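Local coordinates for putative polyphosphate kinase 2 family protein (Arthrobacter aurescens, PDB 3RHF) that probably transfers phosphate between inorganic polyphosphate and nucleotides, as a P-loop-type kinase of the polyphosphate kinase 2 family, at residues I79-D84 with Q142-L147; M185-K190 with W242-A247. All coordinates share one frame; numbering follows the deposited sequence.

Interaction 1: residues I79-D84 with Q142-L147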
ATOM      1  N   ILE A  79      -5.591 -12.897   7.061  1.00 22.60           N
ATOM      2  CA  ILE A  79      -6.881 -13.124   6.431  1.00 22.43           C
ATOM      3  C   ILE A  79      -7.978 -12.395   7.184  1.00 23.15           C
ATOM      4  O   ILE A  79      -8.249 -12.706   8.357  1.00 22.83           O
ATOM      5  CB  ILE A  79      -7.298 -14.669   6.364  1.00 22.28           C
ATOM      6  CG1 ILE A  79      -6.263 -15.484   5.573  1.00 23.72           C
ATOM      7  CG2 ILE A  79      -8.618 -14.812   5.693  1.00 20.77           C
ATOM      8  CD1 ILE A  79      -6.441 -16.974   5.567  1.00 22.38           C
ATOM      9  N   LEU A  80      -8.646 -11.487   6.473  1.00 23.94           N
ATOM     10  CA  LEU A  80      -9.848 -10.824   6.988  1.00 25.50           C
ATOM     11  C   LEU A  80     -11.148 -11.279   6.341  1.00 26.15           C
ATOM     12  O   LEU A  80     -11.274 -11.237   5.130  1.00 26.70           O
ATOM     13  CB  LEU A  80      -9.756  -9.354   6.815  1.00 24.34           C
ATOM     14  CG  LEU A  80      -8.630  -8.796   7.642  1.00 27.05           C
ATOM     15  CD1 LEU A  80      -8.225  -7.457   6.999  1.00 29.80           C
ATOM     16  CD2 LEU A  80      -9.051  -8.644   9.091  1.00 27.57           C
ATOM     17  N   GLN A  81     -12.107 -11.695   7.163  1.00 28.09           N
ATOM     18  CA  GLN A  81     -13.499 -11.882   6.715  1.00 29.47           C
ATOM     19  C   GLN A  81     -14.413 -11.058   7.580  1.00 30.48           C
ATOM     20  O   GLN A  81     -14.163 -10.903   8.796  1.00 31.82           O
ATOM     21  CB  GLN A  81     -13.909 -13.340   6.853  1.00 30.58           C
ATOM     22  CG  GLN A  81     -13.131 -14.321   5.962  1.00 30.08           C
ATOM     23  CD  GLN A  81     -13.619 -14.314   4.563  1.00 30.50           C
ATOM     24  OE1 GLN A  81     -12.899 -14.670   3.653  1.00 37.34           O
ATOM     25  NE2 GLN A  81     -14.838 -13.894   4.373  1.00 33.19           N
ATOM     26  N   ALA A  82     -15.470 -10.536   6.961  1.00 31.10           N
ATOM     27  CA  ALA A  82     -16.510  -9.805   7.660  1.00 31.78           C
ATOM     28  C   ALA A  82     -17.662  -9.463   6.729  1.00 32.86           C
ATOM     29  O   ALA A  82     -17.476  -9.392   5.544  1.00 33.89           O
ATOM     30  CB  ALA A  82     -15.963  -8.540   8.270  1.00 30.72           C
HETATM   31  N   MSE A  83     -18.835  -9.202   7.293  1.00 34.12           N
HETATM   32  CA  MSE A  83     -19.968  -8.687   6.552  1.00 34.78           C
HETATM   33  C   MSE A  83     -19.670  -7.257   6.085  1.00 34.08           C
HETATM   34  O   MSE A  83     -18.818  -6.566   6.682  1.00 32.76           O
HETATM   35  CB  MSE A  83     -21.206  -8.679   7.467  1.00 36.28           C
HETATM   36  CG  MSE A  83     -21.558 -10.033   8.076  1.00 40.08           C
HETATM   37 SE   MSE A  83     -22.009 -11.431   6.741  1.00 54.31          SE
HETATM   38  CE  MSE A  83     -23.502 -10.513   5.834  1.00 46.94           C
ATOM     39  N   ASP A  84     -20.372  -6.806   5.042  1.00 34.04           N
ATOM     40  CA  ASP A  84     -20.079  -5.507   4.465  1.00 34.94           C
ATOM     41  C   ASP A  84     -20.384  -4.472   5.497  1.00 34.68           C
ATOM     42  O   ASP A  84     -21.270  -4.686   6.319  1.00 35.61           O
ATOM     43  CB  ASP A  84     -20.866  -5.221   3.175  1.00 36.06           C
ATOM     44  CG  ASP A  84     -20.336  -6.023   1.948  1.00 39.67           C
ATOM     45  OD1 ASP A  84     -19.138  -6.401   1.892  1.00 42.57           O
ATOM     46  OD2 ASP A  84     -21.137  -6.285   1.020  1.00 45.77           O
ATOM     47  N   GLN A 142     -10.263 -17.620   0.918  1.00 25.19           N
ATOM     48  CA  GLN A 142     -10.750 -18.940   0.533  1.00 26.27           C
ATOM     49  C   GLN A 142     -12.072 -19.316   1.245  1.00 27.47           C
ATOM     50  O   GLN A 142     -12.844 -20.135   0.738  1.00 29.32           O
ATOM     51  CB  GLN A 142      -9.695 -20.006   0.798  1.00 25.70           C
ATOM     52  CG  GLN A 142      -9.288 -20.208   2.272  1.00 25.57           C
ATOM     53  CD  GLN A 142      -8.168 -19.308   2.702  1.00 26.03           C
ATOM     54  OE1 GLN A 142      -7.896 -18.288   2.038  1.00 24.49           O
ATOM     55  NE2 GLN A 142      -7.495 -19.664   3.830  1.00 24.35           N
ATOM     56  N   TYR A 143     -12.328 -18.682   2.384  1.00 27.17           N
ATOM     57  CA  TYR A 143     -13.521 -18.902   3.146  1.00 27.47           C
ATOM     58  C   TYR A 143     -14.792 -18.446   2.448  1.00 28.93           C
ATOM     59  O   TYR A 143     -15.868 -18.995   2.726  1.00 29.11           O
ATOM     60  CB  TYR A 143     -13.380 -18.268   4.535  1.00 26.85           C
ATOM     61  CG  TYR A 143     -12.392 -19.080   5.364  1.00 24.31           C
ATOM     62  CD1 TYR A 143     -12.795 -20.196   6.051  1.00 22.61           C
ATOM     63  CD2 TYR A 143     -11.047 -18.749   5.403  1.00 22.19           C
ATOM     64  CE1 TYR A 143     -11.872 -20.966   6.811  1.00 23.25           C
ATOM     65  CE2 TYR A 143     -10.123 -19.496   6.138  1.00 23.08           C
ATOM     66  CZ  TYR A 143     -10.539 -20.617   6.826  1.00 22.59           C
ATOM     67  OH  TYR A 143      -9.619 -21.338   7.556  1.00 20.14           O
ATOM     68  N   GLU A 144     -14.690 -17.491   1.531  1.00 29.83           N
ATOM     69  CA  GLU A 144     -15.873 -17.058   0.809  1.00 32.03           C
ATOM     70  C   GLU A 144     -16.584 -18.270   0.238  1.00 33.45           C
ATOM     71  O   GLU A 144     -17.848 -18.299   0.188  1.00 32.90           O
ATOM     72  CB  GLU A 144     -15.562 -16.086  -0.323  1.00 33.05           C
ATOM     73  CG  GLU A 144     -15.100 -14.718   0.158  1.00 35.25           C
ATOM     74  CD  GLU A 144     -16.208 -13.897   0.794  1.00 38.98           C
ATOM     75  OE1 GLU A 144     -17.070 -13.406   0.062  1.00 44.27           O
ATOM     76  OE2 GLU A 144     -16.221 -13.711   2.018  1.00 41.40           O
ATOM     77  N   ASP A 145     -15.784 -19.284  -0.146  1.00 34.05           N
ATOM     78  CA  ASP A 145     -16.334 -20.461  -0.799  1.00 34.94           C
ATOM     79  C   ASP A 145     -16.994 -21.438   0.157  1.00 35.03           C
ATOM     80  O   ASP A 145     -17.543 -22.406  -0.299  1.00 36.23           O
ATOM     81  CB  ASP A 145     -15.279 -21.140  -1.643  1.00 35.28           C
ATOM     82  CG  ASP A 145     -14.849 -20.275  -2.800  1.00 38.27           C
ATOM     83  OD1 ASP A 145     -15.659 -20.114  -3.743  1.00 42.26           O
ATOM     84  OD2 ASP A 145     -13.713 -19.749  -2.770  1.00 40.57           O
ATOM     85  N   VAL A 146     -16.939 -21.201   1.466  1.00 34.16           N
ATOM     86  CA  VAL A 146     -17.828 -21.904   2.394  1.00 33.79           C
ATOM     87  C   VAL A 146     -18.796 -20.998   3.175  1.00 34.31           C
ATOM     88  O   VAL A 146     -19.355 -21.432   4.190  1.00 34.11           O
ATOM     89  CB  VAL A 146     -17.047 -22.746   3.396  1.00 32.94           C
ATOM     90  CG1 VAL A 146     -16.260 -23.766   2.653  1.00 34.81           C
ATOM     91  CG2 VAL A 146     -16.173 -21.876   4.301  1.00 30.26           C
ATOM     92  N   LEU A 147     -18.983 -19.763   2.717  1.00 35.11           N
ATOM     93  CA  LEU A 147     -19.897 -18.824   3.383  1.00 36.82           C
ATOM     94  C   LEU A 147     -21.038 -18.446   2.433  1.00 39.11           C
ATOM     95  O   LEU A 147     -22.134 -18.904   2.584  1.00 39.38           O
ATOM     96  CB  LEU A 147     -19.176 -17.557   3.877  1.00 35.32           C
ATOM     97  CG  LEU A 147     -18.133 -17.809   4.958  1.00 36.25           C
ATOM     98  CD1 LEU A 147     -17.170 -16.656   5.056  1.00 32.63           C
ATOM     99  CD2 LEU A 147     -18.786 -18.133   6.305  1.00 35.34           C
TER
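Gln142 opens the contact by laying its amide against the end of Ile79: NE2 comes within 3.4 Å of Ile79 CD1, the two side chains crossing at about a right angle. Its CG lies between the backbone N and the carbonyl carbon (chi1 63°), and the bend that follows brings the amide nearer the strand than the CB direction suggests. Next comes Tyr143, which presents two parts of its side chain. CE2, on the ring edge, faces Ile79 CD1 at a loose 4.5 Å, while Tyr143 CB sits 3.7 Å from Gln81 OE1. The phenol OH turns elsewhere, to Glu171 and Lys183.

Glu144 supplies the polar link across the contact. Gln81 NE2 donates to Glu144 OE2 over 2.7 Å in a nearly straight bond (N-H...O 167°), using the anti lone pair of the oxygen. Amide and carboxylate are almost coplanar, 14° apart, and OE2 lies in the amide plane. The other end of the amide is held as well, since Ser141 OG bonds to Gln81 OE1 and also accepts the N-H of Tyr143, so both ends resist a flip. A leucine in place of Gln81 would probably leave the Glu144 carboxylate without this donor and Ser141 without its amide partner, freeing the acid to turn.

Two successive backbone turns, Val146 N to Tyr143 O and Leu147 N to Glu144 O, bring Leu147 back toward the strand, where CD1 rests 3.7 Å from Gln81 NE2.

Strand 75-82 leads toward a sequence resembling the Walker A P-loop, whose Lys88 bonds to Ala82 O. The 142-147 loop, following strand 135-139, is wedged between this strand and helices 157-176 and 221-235, with Ile167 packing on Gln142 and Tyr143 and Tyr228 on Leu147.

Interaction 2: residues M185-K190 with W242-A247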
HETATM    1  N   MSE A 185     -11.903 -12.522  12.014  1.00 28.84           N
HETATM    2  CA  MSE A 185     -13.283 -12.202  11.603  1.00 29.44           C
HETATM    3  C   MSE A 185     -13.754 -10.989  12.361  1.00 28.94           C
HETATM    4  O   MSE A 185     -13.772 -10.968  13.588  1.00 29.00           O
HETATM    5  CB  MSE A 185     -14.209 -13.366  11.815  1.00 30.63           C
HETATM    6  CG  MSE A 185     -15.602 -13.135  11.167  1.00 36.05           C
HETATM    7 SE   MSE A 185     -17.015 -12.954  12.548  1.00 49.53          SE
HETATM    8  CE  MSE A 185     -18.628 -12.871  11.352  1.00 39.99           C
ATOM      9  N   LEU A 186     -14.109  -9.959  11.622  1.00 28.31           N
ATOM     10  CA  LEU A 186     -14.654  -8.753  12.234  1.00 28.42           C
ATOM     11  C   LEU A 186     -16.159  -8.890  12.423  1.00 29.04           C
ATOM     12  O   LEU A 186     -16.893  -8.957  11.453  1.00 30.50           O
ATOM     13  CB  LEU A 186     -14.383  -7.515  11.355  1.00 27.65           C
ATOM     14  CG  LEU A 186     -12.953  -7.248  10.976  1.00 26.06           C
ATOM     15  CD1 LEU A 186     -12.988  -6.063  10.069  1.00 27.08           C
ATOM     16  CD2 LEU A 186     -12.121  -7.026  12.228  1.00 26.09           C
ATOM     17  N   ASN A 187     -16.610  -8.874  13.667  1.00 29.71           N
ATOM     18  CA  ASN A 187     -17.984  -9.202  14.000  1.00 30.82           C
ATOM     19  C   ASN A 187     -18.761  -7.921  14.420  1.00 31.26           C
ATOM     20  O   ASN A 187     -18.467  -7.257  15.434  1.00 30.72           O
ATOM     21  CB  ASN A 187     -17.932 -10.249  15.104  1.00 31.86           C
ATOM     22  CG  ASN A 187     -19.278 -10.786  15.500  1.00 34.74           C
ATOM     23  OD1 ASN A 187     -20.106 -11.173  14.665  1.00 38.07           O
ATOM     24  ND2 ASN A 187     -19.472 -10.906  16.790  1.00 36.75           N
ATOM     25  N   ILE A 188     -19.731  -7.545  13.611  1.00 31.22           N
ATOM     26  CA  ILE A 188     -20.636  -6.473  14.008  1.00 31.77           C
ATOM     27  C   ILE A 188     -22.015  -7.055  14.161  1.00 32.76           C
ATOM     28  O   ILE A 188     -22.333  -8.098  13.564  1.00 32.91           O
ATOM     29  CB  ILE A 188     -20.648  -5.287  13.029  1.00 31.27           C
ATOM     30  CG1 ILE A 188     -21.114  -5.719  11.620  1.00 31.24           C
ATOM     31  CG2 ILE A 188     -19.244  -4.622  13.027  1.00 28.89           C
ATOM     32  CD1 ILE A 188     -21.166  -4.590  10.591  1.00 30.23           C
ATOM     33  N   SER A 189     -22.812  -6.394  14.991  1.00 33.34           N
ATOM     34  CA  SER A 189     -24.207  -6.779  15.207  1.00 34.65           C
ATOM     35  C   SER A 189     -25.055  -6.413  13.999  1.00 34.66           C
ATOM     36  O   SER A 189     -24.726  -5.480  13.258  1.00 33.26           O
ATOM     37  CB  SER A 189     -24.762  -6.090  16.439  1.00 35.21           C
ATOM     38  OG  SER A 189     -24.919  -4.718  16.192  1.00 35.49           O
ATOM     39  N   LYS A 190     -26.137  -7.167  13.776  1.00 36.78           N
ATOM     40  CA  LYS A 190     -27.114  -6.825  12.700  1.00 37.44           C
ATOM     41  C   LYS A 190     -27.591  -5.362  12.781  1.00 36.72           C
ATOM     42  O   LYS A 190     -27.758  -4.716  11.756  1.00 35.98           O
ATOM     43  CB  LYS A 190     -28.311  -7.788  12.665  1.00 39.21           C
ATOM     44  CG  LYS A 190     -29.121  -7.768  11.323  1.00 39.48           C
ATOM     45  CD  LYS A 190     -30.466  -8.487  11.450  1.00 41.87           C
ATOM     46  CE  LYS A 190     -31.202  -8.643  10.086  1.00 43.11           C
ATOM     47  NZ  LYS A 190     -32.464  -9.495  10.096  1.00 41.12           N
ATOM     48  N   TRP A 242      -8.790 -19.378  14.306  1.00 27.67           N
ATOM     49  CA  TRP A 242      -9.629 -18.219  13.987  1.00 27.27           C
ATOM     50  C   TRP A 242      -9.656 -17.227  15.148  1.00 26.54           C
ATOM     51  O   TRP A 242      -9.496 -17.608  16.278  1.00 26.84           O
ATOM     52  CB  TRP A 242     -11.049 -18.645  13.698  1.00 27.95           C
ATOM     53  CG  TRP A 242     -11.279 -18.924  12.304  1.00 27.03           C
ATOM     54  CD1 TRP A 242     -11.427 -20.161  11.713  1.00 26.51           C
ATOM     55  CD2 TRP A 242     -11.436 -17.975  11.306  1.00 24.62           C
ATOM     56  NE1 TRP A 242     -11.648 -20.012  10.391  1.00 27.12           N
ATOM     57  CE2 TRP A 242     -11.646 -18.675  10.098  1.00 27.01           C
ATOM     58  CE3 TRP A 242     -11.412 -16.595  11.294  1.00 27.27           C
ATOM     59  CZ2 TRP A 242     -11.833 -18.028   8.881  1.00 27.77           C
ATOM     60  CZ3 TRP A 242     -11.582 -15.932  10.068  1.00 27.39           C
ATOM     61  CH2 TRP A 242     -11.788 -16.650   8.885  1.00 27.34           C
ATOM     62  N   HIS A 243      -9.818 -15.956  14.859  1.00 25.25           N
ATOM     63  CA  HIS A 243     -10.050 -14.998  15.891  1.00 25.57           C
ATOM     64  C   HIS A 243     -11.257 -14.200  15.478  1.00 25.54           C
ATOM     65  O   HIS A 243     -11.370 -13.802  14.337  1.00 25.15           O
ATOM     66  CB  HIS A 243      -8.869 -14.060  16.060  1.00 24.98           C
ATOM     67  CG  HIS A 243      -7.577 -14.756  16.318  1.00 24.78           C
ATOM     68  ND1 HIS A 243      -6.778 -15.217  15.303  1.00 22.43           N
ATOM     69  CD2 HIS A 243      -6.944 -15.065  17.475  1.00 23.50           C
ATOM     70  CE1 HIS A 243      -5.714 -15.797  15.829  1.00 24.40           C
ATOM     71  NE2 HIS A 243      -5.784 -15.702  17.145  1.00 21.52           N
ATOM     72  N   VAL A 244     -12.151 -13.970  16.418  1.00 26.51           N
ATOM     73  CA  VAL A 244     -13.344 -13.185  16.184  1.00 26.65           C
ATOM     74  C   VAL A 244     -13.218 -11.952  17.077  1.00 26.80           C
ATOM     75  O   VAL A 244     -13.130 -12.073  18.298  1.00 26.00           O
ATOM     76  CB  VAL A 244     -14.612 -13.973  16.553  1.00 27.91           C
ATOM     77  CG1 VAL A 244     -15.814 -13.005  16.624  1.00 30.36           C
ATOM     78  CG2 VAL A 244     -14.857 -15.154  15.567  1.00 26.15           C
ATOM     79  N   VAL A 245     -13.176 -10.792  16.419  1.00 26.47           N
ATOM     80  CA  VAL A 245     -12.820  -9.526  16.982  1.00 25.92           C
ATOM     81  C   VAL A 245     -14.073  -8.649  16.971  1.00 26.91           C
ATOM     82  O   VAL A 245     -14.559  -8.244  15.896  1.00 26.94           O
ATOM     83  CB  VAL A 245     -11.763  -8.816  16.109  1.00 25.57           C
ATOM     84  CG1 VAL A 245     -11.490  -7.487  16.659  1.00 24.25           C
ATOM     85  CG2 VAL A 245     -10.444  -9.629  15.985  1.00 23.33           C
ATOM     86  N   PRO A 246     -14.620  -8.344  18.157  1.00 27.01           N
ATOM     87  CA  PRO A 246     -15.756  -7.445  18.257  1.00 27.12           C
ATOM     88  C   PRO A 246     -15.429  -6.137  17.543  1.00 26.57           C
ATOM     89  O   PRO A 246     -14.383  -5.554  17.807  1.00 26.64           O
ATOM     90  CB  PRO A 246     -15.858  -7.231  19.738  1.00 27.58           C
ATOM     91  CG  PRO A 246     -15.478  -8.479  20.303  1.00 27.92           C
ATOM     92  CD  PRO A 246     -14.392  -9.032  19.427  1.00 27.73           C
ATOM     93  N   ALA A 247     -16.276  -5.725  16.603  1.00 25.94           N
ATOM     94  CA  ALA A 247     -15.922  -4.641  15.686  1.00 25.30           C
ATOM     95  C   ALA A 247     -16.938  -3.502  15.637  1.00 25.47           C
ATOM     96  O   ALA A 247     -16.783  -2.588  14.832  1.00 24.08           O
ATOM     97  CB  ALA A 247     -15.711  -5.183  14.301  1.00 23.90           C
TER
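Met185 N donates to His243 O at 2.7 Å, and Met185 O takes Val245 N at 2.9 Å, so its N-H and its C=O both engage the same neighbouring strand, bracketing Val244. Asn187 repeats the pattern two residues on: its N reaches Val245 O at 3.1 Å, and its O accepts Ala247 N at 2.9 Å in a more bent bond (149°). Val244 CA adds a CA-H...O contact to Met185 O.

Outside this ladder, Asn187 CB packs 3.8 Å from Val244 CG1, the methyl that sits anti to the valine backbone N (chi1 166°). Trp242 brings its ring edge up to Met185, with CZ3 4.1 Å from Met185 CB and Met185 N near the ring plane. Leu186, on the face opposite Val244 and Asn187, meets Ala247 CB with its CB at 4.0 Å; just past the strand ends Ile188 CG2 approaches the same methyl at 3.8 Å.

Phe232 of helix 221-235 packs on Met185 and Val244, while helix 250-266 covers Leu186, Val245 and Ala247. Two neighbouring parallel strands, joined through intervening helices and sandwiched between helical layers, form a beta-alpha-beta crossover in the three-layer alpha/beta/alpha sandwich of a P-loop kinase fold.

How the interactions relate
From the N terminus, strand 75-82 comes first, and interaction 1 closes a 57-residue excursion when the loop after strand 135-139 returns to it. The chain then runs through helix 157-176 into strand 179-187, and interaction 2 closes a second, mainly helical excursion at strand 242-246. The two loops follow in series, neither nested nor crossed. They meet in space because strands 75-82 and 179-187 are sheet neighbours: Gln81 O lies 3.0 Å from Leu186 N, a probable hydrogen bond. A second junction joins the Tyr143 and Trp242 rings edge-to-face, so the 142-147 loop is tied to the outermost of the five strands as well.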